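Maternal effect protein oskar (Drosophila melanogaster, PDB 5A4A) acts as a germline inducer in the fruit fly, its OSK domain having the fold of SGNH hydrolases and binding RNA. Local coordinates at residues A20-F25 / V201-L206; D30-Y35 / L188-I193; L122-N127 / D156-L161. All blocks are in the same frame, centred on the assembly; numbering follows the deposited sequence.

Contact 1: A20-F25 / V201-L206; sequences AYLLDF and VIETSL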
loop_
_atom_site.group_PDB
_atom_site.type_symbol
_atom_site.label_atom_id
_atom_site.label_comp_id
_atom_site.label_asym_id
_atom_site.label_seq_id
_atom_site.Cartn_x
_atom_site.Cartn_y
_atom_site.Cartn_z
ATOM N N ALA A 20 -2.884 2.790 11.542
ATOM C CA ALA A 20 -3.411 3.402 10.327
ATOM C C ALA A 20 -4.767 2.822 9.970
ATOM O O ALA A 20 -4.872 1.637 9.679
ATOM C CB ALA A 20 -2.438 3.211 9.168
ATOM N N TYR A 21 -5.794 3.669 10.027
ATOM C CA TYR A 21 -7.161 3.312 9.632
ATOM C C TYR A 21 -7.781 4.427 8.783
ATOM O O TYR A 21 -7.486 5.610 8.973
ATOM C CB TYR A 21 -8.038 3.142 10.871
ATOM C CG TYR A 21 -8.063 1.763 11.493
ATOM C CD1 TYR A 21 -6.939 1.242 12.121
ATOM C CD2 TYR A 21 -9.230 0.997 11.484
ATOM C CE1 TYR A 21 -6.965 -0.005 12.711
ATOM C CE2 TYR A 21 -9.264 -0.260 12.074
ATOM C CZ TYR A 21 -8.119 -0.750 12.681
ATOM O OH TYR A 21 -8.125 -1.991 13.273
ATOM N N LEU A 22 -8.676 4.053 7.876
ATOM C CA LEU A 22 -9.406 5.024 7.088
ATOM C C LEU A 22 -10.888 4.662 7.241
ATOM O O LEU A 22 -11.306 3.585 6.823
ATOM C CB LEU A 22 -8.936 4.925 5.633
ATOM C CG LEU A 22 -9.223 5.957 4.534
ATOM C CD1 LEU A 22 -8.233 5.768 3.394
ATOM C CD2 LEU A 22 -10.597 5.814 3.994
ATOM N N LEU A 23 -11.662 5.535 7.891
ATOM C CA LEU A 23 -13.105 5.319 8.081
ATOM C C LEU A 23 -13.452 3.945 8.666
ATOM O O LEU A 23 -14.361 3.260 8.177
ATOM C CB LEU A 23 -13.866 5.521 6.771
ATOM C CG LEU A 23 -13.688 6.873 6.076
ATOM C CD1 LEU A 23 -14.483 6.915 4.791
ATOM C CD2 LEU A 23 -14.091 8.024 7.004
ATOM N N ASP A 24 -12.715 3.563 9.703
ATOM C CA ASP A 24 -12.867 2.277 10.382
ATOM C C ASP A 24 -12.362 1.066 9.584
ATOM O O ASP A 24 -12.474 -0.059 10.054
ATOM C CB ASP A 24 -14.303 2.052 10.894
ATOM C CG ASP A 24 -14.747 3.114 11.891
ATOM O OD1 ASP A 24 -13.949 3.481 12.781
ATOM O OD2 ASP A 24 -15.903 3.583 11.781
ATOM N N PHE A 25 -11.794 1.294 8.398
ATOM C CA PHE A 25 -11.100 0.231 7.670
ATOM C C PHE A 25 -9.608 0.244 8.001
ATOM O O PHE A 25 -8.956 1.272 7.844
ATOM C CB PHE A 25 -11.207 0.445 6.161
ATOM C CG PHE A 25 -12.610 0.353 5.610
ATOM C CD1 PHE A 25 -13.163 -0.871 5.262
ATOM C CD2 PHE A 25 -13.352 1.499 5.397
ATOM C CE1 PHE A 25 -14.444 -0.945 4.736
ATOM C CE2 PHE A 25 -14.634 1.430 4.873
ATOM C CZ PHE A 25 -15.175 0.208 4.544
ATOM N N VAL A 201 -10.493 10.221 -3.515
ATOM C CA VAL A 201 -10.865 9.165 -4.459
ATOM C C VAL A 201 -11.264 7.890 -3.712
ATOM O O VAL A 201 -12.242 7.231 -4.069
ATOM C CB VAL A 201 -9.730 8.844 -5.460
ATOM C CG1 VAL A 201 -10.036 7.561 -6.234
ATOM C CG2 VAL A 201 -9.533 10.001 -6.426
ATOM N N ILE A 202 -10.501 7.546 -2.679
ATOM C CA ILE A 202 -10.775 6.338 -1.897
ATOM C C ILE A 202 -12.102 6.468 -1.158
ATOM O O ILE A 202 -12.949 5.570 -1.222
ATOM C CB ILE A 202 -9.636 6.031 -0.896
ATOM C CG1 ILE A 202 -8.337 5.717 -1.649
ATOM C CG2 ILE A 202 -10.029 4.862 0.028
ATOM C CD1 ILE A 202 -7.083 5.636 -0.731
ATOM N N GLU A 203 -12.305 7.598 -0.483
ATOM C CA GLU A 203 -13.531 7.774 0.298
ATOM C C GLU A 203 -14.771 7.780 -0.584
ATOM O O GLU A 203 -15.771 7.130 -0.275
ATOM C CB GLU A 203 -13.488 9.069 1.121
ATOM C CG GLU A 203 -12.467 9.063 2.255
ATOM C CD GLU A 203 -12.758 10.139 3.285
ATOM O OE1 GLU A 203 -13.816 10.785 3.173
ATOM O OE2 GLU A 203 -11.947 10.341 4.208
ATOM N N THR A 204 -14.713 8.522 -1.683
ATOM C CA THR A 204 -15.894 8.682 -2.522
ATOM C C THR A 204 -16.248 7.371 -3.229
ATOM O O THR A 204 -17.400 7.145 -3.589
ATOM C CB THR A 204 -15.720 9.821 -3.533
ATOM O OG1 THR A 204 -14.578 9.565 -4.358
ATOM C CG2 THR A 204 -15.514 11.134 -2.798
ATOM N N SER A 205 -15.260 6.498 -3.391
ATOM C CA SER A 205 -15.501 5.185 -3.973
ATOM C C SER A 205 -16.153 4.220 -2.979
ATOM O O SER A 205 -16.614 3.133 -3.357
ATOM C CB SER A 205 -14.181 4.595 -4.470
ATOM O OG SER A 205 -13.618 5.415 -5.476
ATOM N N LEU A 206 -16.190 4.608 -1.708
ATOM C CA LEU A 206 -16.687 3.716 -0.663
ATOM C C LEU A 206 -17.876 4.300 0.099
ATOM O O LEU A 206 -18.265 3.799 1.157
ATOM C CB LEU A 206 -15.548 3.396 0.319
ATOM C CG LEU A 206 -14.363 2.601 -0.236
ATOM C CD1 LEU A 206 -13.291 2.459 0.852
ATOM C CD2 LEU A 206 -14.797 1.220 -0.716
#
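Val201 O, five residues before Leu206, whose side chain meets Phe25, is gripped twice: Ser205 OG donates to it at 2.7 Å and Ser205 N at 3.2 Å, from opposite faces of the carbonyl plane. The hydroxyl comes in at a C=O...donor angle of 157°, tilted 23° from that plane. In segment 20-25, Leu22 to Phe25 form a type I' turn, the tight link of a beta hairpin, closed by Phe25 N to Leu22 O at 2.8 Å and by Leu22 N to Phe25 O at 2.8 Å.

Between helix and hairpin, only carbon meets carbon. With its CG anti to the backbone N (chi1 -166°), Leu22 brings both methyls to the helix, CD1 lying 3.9 Å from Ile202 CG2 and CD2 4.1 Å from Glu203 CG. Leu23 CD1 meets Glu203 at CG, 3.9 Å away, the two side chains crossing at about a right angle. Phe25 CE2 approaches Leu206 CD1 more loosely, at 4.4 Å. Leu22, Phe25 and Leu206 all rest on Ile82 of strand 80-84, which places the contact along one face of the central sheet. No hydrogen bond crosses; those of the turn and the helix end stay within each segment, and the two meet through carbon-carbon packing that includes the methylene part of Glu203.

Contact 2: D30-Y35 / L188-I193; sequences DDFMLY and LFWNKI. With SO4 (sulfate ion), chain B.
Over one face of the Trp190 indole comes Phe32 CD1, 3.8 Å above the plane and displaced toward the rim. The phenyl and the five-membered ring are tilted by only 15°, yet slid so far apart (centroids 5.4 Å) that they barely overlap. At the indole edge sits Met33 SD, 4.4 Å from Trp190 CH2. Together with Tyr35 and Phe189 these rings make an aromatic cluster, which joins the start of helix 31-40 to the loop entering helix 192-204 in the SGNH-hydrolase-like fold.

Phe189 meets both Phe32 and Tyr35 obliquely, its plane at 58° to that of Tyr35. Tyr35 holds its CG anti to the backbone N, which carries the ring to Phe189, where CD2 meets CD1. Carbonyl oxygens take up the ring edges: Leu188 O is 3.7 Å from Phe32 CE1, Trp190 O is 3.6 Å from Tyr35 CE2, and Asp31 O is 3.5 Å from Phe189 CE1. Such in-plane approaches set the partly negative oxygens against the partly positive C-H rims. Trp190 O is also hydrogen-bonded by Arg195 NH1.

Asp30 is the N-cap of helix 31-40, its OD1 accepting from Phe32 N at 3.1 Å and thereby fixing the turn from which Phe32 projects. Asp31, whose OD2 is bonded to Ser59 OG, follows strand 25-29, probably where SGNH hydrolases carry their nucleophile. At the far end Asn191 is the N-cap of helix 192-204, and the sulfate, probably from the crystallisation liquor, is held there by Gln174 NE2, Arg195 NH2 and the backbone; Lys192 N donates to its O3 at 2.9 Å with an N-H...O angle of 149°.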
loop_
_atom_site.group_PDB
_atom_site.type_symbol
_atom_site.label_atom_id
_atom_site.label_comp_id
_atom_site.label_asym_id
_atom_site.label_seq_id
_atom_site.Cartn_x
_atom_site.Cartn_y
_atom_site.Cartn_z
ATOM N N ASP A 30 2.545 0.380 2.119
ATOM C CA ASP A 30 3.951 0.715 2.355
ATOM C C ASP A 30 4.108 2.186 2.778
ATOM O O ASP A 30 3.180 2.760 3.341
ATOM C CB ASP A 30 4.778 0.354 1.108
ATOM C CG ASP A 30 4.224 0.970 -0.161
ATOM O OD1 ASP A 30 3.862 2.165 -0.138
ATOM O OD2 ASP A 30 4.150 0.262 -1.194
ATOM N N ASP A 31 5.266 2.805 2.528
ATOM C CA ASP A 31 5.459 4.203 2.931
ATOM C C ASP A 31 4.434 5.178 2.390
ATOM O O ASP A 31 4.158 6.178 3.041
ATOM C CB ASP A 31 6.839 4.733 2.546
ATOM C CG ASP A 31 7.914 4.327 3.526
ATOM O OD1 ASP A 31 7.957 4.907 4.644
ATOM O OD2 ASP A 31 8.721 3.444 3.167
ATOM N N PHE A 32 3.884 4.917 1.201
ATOM C CA PHE A 32 2.935 5.879 0.627
ATOM C C PHE A 32 1.659 6.007 1.452
ATOM O O PHE A 32 1.255 7.109 1.810
ATOM C CB PHE A 32 2.620 5.576 -0.840
ATOM C CG PHE A 32 3.797 5.755 -1.749
ATOM C CD1 PHE A 32 4.298 7.025 -2.018
ATOM C CD2 PHE A 32 4.412 4.660 -2.325
ATOM C CE1 PHE A 32 5.388 7.193 -2.848
ATOM C CE2 PHE A 32 5.505 4.825 -3.161
ATOM C CZ PHE A 32 5.999 6.095 -3.412
ATOM N N MET A 33 1.026 4.884 1.758
ATOM C CA MET A 33 -0.140 4.921 2.626
ATOM C C MET A 33 0.227 5.239 4.079
ATOM O O MET A 33 -0.540 5.899 4.769
ATOM C CB MET A 33 -0.954 3.630 2.515
ATOM C CG MET A 33 -1.718 3.504 1.198
ATOM S SD MET A 33 -2.893 4.850 1.004
ATOM C CE MET A 33 -3.738 4.699 2.561
ATOM N N LEU A 34 1.403 4.798 4.531
ATOM C CA LEU A 34 1.885 5.166 5.863
ATOM C C LEU A 34 1.925 6.690 6.007
ATOM O O LEU A 34 1.431 7.246 6.989
ATOM C CB LEU A 34 3.266 4.566 6.130
ATOM C CG LEU A 34 3.876 4.828 7.519
ATOM C CD1 LEU A 34 2.918 4.377 8.605
ATOM C CD2 LEU A 34 5.210 4.112 7.678
ATOM N N TYR A 35 2.496 7.366 5.013
ATOM C CA TYR A 35 2.600 8.818 5.061
ATOM C C TYR A 35 1.245 9.507 4.944
ATOM O O TYR A 35 0.976 10.479 5.653
ATOM C CB TYR A 35 3.547 9.322 3.972
ATOM C CG TYR A 35 3.852 10.805 4.024
ATOM C CD1 TYR A 35 4.415 11.392 5.162
ATOM C CD2 TYR A 35 3.616 11.611 2.916
ATOM C CE1 TYR A 35 4.704 12.741 5.190
ATOM C CE2 TYR A 35 3.901 12.950 2.934
ATOM C CZ TYR A 35 4.454 13.516 4.070
ATOM O OH TYR A 35 4.736 14.860 4.062
ATOM N N LEU A 188 9.380 9.711 -3.716
ATOM C CA LEU A 188 8.847 11.059 -3.903
ATOM C C LEU A 188 7.409 11.056 -3.386
ATOM O O LEU A 188 6.510 10.468 -4.008
ATOM C CB LEU A 188 8.869 11.475 -5.384
ATOM C CG LEU A 188 8.630 12.977 -5.616
ATOM C CD1 LEU A 188 9.804 13.773 -5.026
ATOM C CD2 LEU A 188 8.432 13.308 -7.084
ATOM N N PHE A 189 7.187 11.693 -2.242
ATOM C CA PHE A 189 5.888 11.598 -1.580
ATOM C C PHE A 189 4.838 12.543 -2.128
ATOM O O PHE A 189 5.159 13.562 -2.740
ATOM C CB PHE A 189 6.050 11.781 -0.075
ATOM C CG PHE A 189 6.679 10.603 0.587
ATOM C CD1 PHE A 189 5.906 9.499 0.922
ATOM C CD2 PHE A 189 8.050 10.572 0.829
ATOM C CE1 PHE A 189 6.481 8.385 1.516
ATOM C CE2 PHE A 189 8.632 9.471 1.426
ATOM C CZ PHE A 189 7.848 8.374 1.768
ATOM N N TRP A 190 3.573 12.167 -1.945
ATOM C CA TRP A 190 2.477 13.017 -2.348
ATOM C C TRP A 190 2.452 14.235 -1.426
ATOM O O TRP A 190 2.613 14.113 -0.210
ATOM C CB TRP A 190 1.145 12.259 -2.261
ATOM C CG TRP A 190 1.175 10.862 -2.851
ATOM C CD1 TRP A 190 1.931 10.418 -3.911
ATOM C CD2 TRP A 190 0.391 9.734 -2.418
ATOM N NE1 TRP A 190 1.668 9.078 -4.147
ATOM C CE2 TRP A 190 0.738 8.641 -3.242
ATOM C CE3 TRP A 190 -0.554 9.547 -1.405
ATOM C CZ2 TRP A 190 0.154 7.373 -3.085
ATOM C CZ3 TRP A 190 -1.124 8.290 -1.246
ATOM C CH2 TRP A 190 -0.767 7.219 -2.084
ATOM N N ASN A 191 2.255 15.414 -2.007
ATOM C CA ASN A 191 2.195 16.626 -1.190
ATOM C C ASN A 191 0.782 16.814 -0.641
ATOM O O ASN A 191 -0.039 15.904 -0.749
ATOM C CB ASN A 191 2.721 17.860 -1.940
ATOM C CG ASN A 191 1.824 18.299 -3.087
ATOM O OD1 ASN A 191 0.731 17.782 -3.286
ATOM N ND2 ASN A 191 2.295 19.272 -3.848
ATOM N N LYS A 192 0.496 17.968 -0.042
ATOM C CA LYS A 192 -0.822 18.166 0.562
ATOM C C LYS A 192 -1.959 17.982 -0.446
ATOM O O LYS A 192 -2.960 17.330 -0.160
ATOM C CB LYS A 192 -0.931 19.532 1.251
ATOM C CG LYS A 192 -2.299 19.758 1.897
ATOM C CD LYS A 192 -2.285 20.919 2.884
ATOM C CE LYS A 192 -2.947 20.548 4.214
ATOM N NZ LYS A 192 -1.956 20.512 5.332
ATOM N N ILE A 193 -1.791 18.560 -1.629
ATOM C CA ILE A 193 -2.790 18.442 -2.694
ATOM C C ILE A 193 -2.932 16.984 -3.153
ATOM O O ILE A 193 -4.046 16.467 -3.311
ATOM C CB ILE A 193 -2.415 19.341 -3.888
ATOM C CG1 ILE A 193 -2.363 20.807 -3.452
ATOM C CG2 ILE A 193 -3.380 19.138 -5.043
ATOM C CD1 ILE A 193 -1.666 21.722 -4.454
HETATM S S SO4 B . 3.441 19.015 1.930
HETATM O O1 SO4 B . 4.687 19.759 2.066
HETATM O O2 SO4 B . 2.804 18.854 3.229
HETATM O O3 SO4 B . 2.525 19.746 1.055
HETATM O O4 SO4 B . 3.757 17.703 1.383
#

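Contact 3: L122-N127 / D156-L161; sequences LAPLGN and DIHSCL
Asp156 shapes the turn that presents Ile157 and His158 to Leu122, Ala123 and Pro124. Its OD1 accepts from Ser159 N at 3.0 Å, 33° out of the carboxylate plane, an Asx motif; OD2 takes Ser159 OG on its syn lone pair at 2.6 Å. Asn121 braces the same turn, its OD1 accepting from Ile157 N and His158 N.

Ile157 extends CD1 to 4.0 Å from Ala123 N. In His158, CG anti to the backbone N (chi1 -173°) carries the ring to Leu122, and chi2 of -92° turns its edge so that Leu122 O lies in the imidazole plane, 3.1 Å from CD2. The same CD2 lies 3.4 Å from Pro124 CD, which reaches the ring obliquely. Leu161 ends the run with CD1 packed tightly on Ala123 CB at 3.5 Å, while its CB lies 3.8 Å from Pro124 CG, the two side chains crossing at about a right angle.

These two loops follow the adjacent parallel strands 116-120 and 154-155. Helix 192-204 meets Ile157 and Leu161 through Val198, helix 132-148 reaches His158 through Asn142, and helix 87-91 packs against Leu122 and Leu125.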
loop_
_atom_site.group_PDB
_atom_site.type_symbol
_atom_site.label_atom_id
_atom_site.label_comp_id
_atom_site.label_asym_id
_atom_site.label_seq_id
_atom_site.Cartn_x
_atom_site.Cartn_y
_atom_site.Cartn_z
ATOM N N LEU A 122 -1.897 1.272 -8.033
ATOM C CA LEU A 122 -0.690 2.007 -7.635
ATOM C C LEU A 122 -0.652 3.405 -8.229
ATOM O O LEU A 122 -0.855 3.585 -9.424
ATOM C CB LEU A 122 0.568 1.258 -8.054
ATOM C CG LEU A 122 0.698 -0.176 -7.547
ATOM C CD1 LEU A 122 2.096 -0.716 -7.849
ATOM C CD2 LEU A 122 0.411 -0.212 -6.045
ATOM N N ALA A 123 -0.377 4.391 -7.384
ATOM C CA ALA A 123 -0.072 5.737 -7.858
ATOM C C ALA A 123 1.204 5.711 -8.696
ATOM O O ALA A 123 2.066 4.853 -8.502
ATOM C CB ALA A 123 0.095 6.696 -6.663
ATOM N N PRO A 124 1.328 6.651 -9.643
ATOM C CA PRO A 124 2.592 6.771 -10.375
ATOM C C PRO A 124 3.725 7.047 -9.383
ATOM O O PRO A 124 3.497 7.710 -8.371
ATOM C CB PRO A 124 2.364 7.996 -11.268
ATOM C CG PRO A 124 1.248 8.762 -10.592
ATOM C CD PRO A 124 0.369 7.710 -10.000
ATOM N N LEU A 125 4.910 6.519 -9.656
ATOM C CA LEU A 125 6.093 6.830 -8.856
ATOM C C LEU A 125 6.740 8.060 -9.478
ATOM O O LEU A 125 7.394 7.977 -10.526
ATOM C CB LEU A 125 7.051 5.635 -8.845
ATOM C CG LEU A 125 6.457 4.372 -8.212
ATOM C CD1 LEU A 125 7.366 3.166 -8.413
ATOM C CD2 LEU A 125 6.186 4.592 -6.724
ATOM N N GLY A 126 6.521 9.210 -8.846
ATOM C CA GLY A 126 6.844 10.490 -9.455
ATOM C C GLY A 126 8.300 10.711 -9.823
ATOM O O GLY A 126 8.591 11.358 -10.833
ATOM N N ASN A 127 9.217 10.174 -9.027
ATOM C CA ASN A 127 10.641 10.345 -9.332
ATOM C C ASN A 127 11.174 9.360 -10.375
ATOM O O ASN A 127 12.327 9.455 -10.791
ATOM C CB ASN A 127 11.501 10.306 -8.060
ATOM C CG ASN A 127 11.238 9.076 -7.199
ATOM O OD1 ASN A 127 10.138 8.529 -7.191
ATOM N ND2 ASN A 127 12.253 8.650 -6.458
ATOM N N ASP A 156 -9.348 3.063 -8.468
ATOM C CA ASP A 156 -8.295 3.633 -9.299
ATOM C C ASP A 156 -7.823 4.968 -8.712
ATOM O O ASP A 156 -8.456 6.010 -8.918
ATOM C CB ASP A 156 -8.805 3.774 -10.745
ATOM C CG ASP A 156 -7.900 4.633 -11.629
ATOM O OD1 ASP A 156 -6.694 4.797 -11.337
ATOM O OD2 ASP A 156 -8.413 5.150 -12.639
ATOM N N ILE A 157 -6.716 4.935 -7.971
ATOM C CA ILE A 157 -6.099 6.174 -7.486
ATOM C C ILE A 157 -5.048 6.721 -8.449
ATOM O O ILE A 157 -4.635 7.881 -8.334
ATOM C CB ILE A 157 -5.454 6.026 -6.072
ATOM C CG1 ILE A 157 -4.315 5.001 -6.081
ATOM C CG2 ILE A 157 -6.513 5.664 -5.027
ATOM C CD1 ILE A 157 -3.394 5.089 -4.834
ATOM N N HIS A 158 -4.586 5.872 -9.365
ATOM C CA HIS A 158 -3.571 6.261 -10.342
ATOM C C HIS A 158 -4.015 7.473 -11.170
ATOM O O HIS A 158 -3.259 8.421 -11.352
ATOM C CB HIS A 158 -3.239 5.082 -11.268
ATOM C CG HIS A 158 -2.093 5.346 -12.194
ATOM N ND1 HIS A 158 -2.262 5.857 -13.467
ATOM C CD2 HIS A 158 -0.758 5.166 -12.039
ATOM C CE1 HIS A 158 -1.085 5.987 -14.046
ATOM N NE2 HIS A 158 -0.153 5.575 -13.204
ATOM N N SER A 159 -5.256 7.447 -11.649
ATOM C CA SER A 159 -5.752 8.486 -12.555
ATOM C C SER A 159 -5.741 9.904 -11.983
ATOM O O SER A 159 -5.510 10.870 -12.715
ATOM C CB SER A 159 -7.158 8.131 -13.062
ATOM O OG SER A 159 -7.108 6.979 -13.887
ATOM N N CYS A 160 -5.968 10.037 -10.681
ATOM C CA CYS A 160 -6.039 11.366 -10.082
ATOM C C CYS A 160 -4.676 12.055 -10.001
ATOM O O CYS A 160 -4.605 13.250 -9.742
ATOM C CB CYS A 160 -6.717 11.330 -8.705
ATOM S SG CYS A 160 -5.691 10.785 -7.302
ATOM N N LEU A 161 -3.603 11.305 -10.240
ATOM C CA LEU A 161 -2.252 11.853 -10.133
ATOM C C LEU A 161 -1.563 11.996 -11.497
ATOM O O LEU A 161 -0.375 12.301 -11.572
ATOM C CB LEU A 161 -1.407 11.003 -9.172
ATOM C CG LEU A 161 -1.855 11.012 -7.703
ATOM C CD1 LEU A 161 -1.056 10.033 -6.868
ATOM C CD2 LEU A 161 -1.739 12.403 -7.091
#

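In the fold
The cluster of contact 2 and the loops of contact 3 form a continuous core: their centres lie 11 Å apart, with Trp190 CZ2 3.6 Å from Ala123 CB and Phe32 CE2 3.6 Å from Leu125 CD2. Contact 1 adjoins contact 3, centre to centre 17 Å, where Val201 CG1 reaches Asp156 O at 3.5 Å. Contacts 1 and 2 do not touch, their nearest atoms being about 5 Å apart, but they share helix 192-204: contact 2 involves the loop leading into it, whose end binds the sulfate, and contact 1 its last turn and the residues just beyond. An anion at that helix start is consistent with a site for an RNA phosphate, without establishing it.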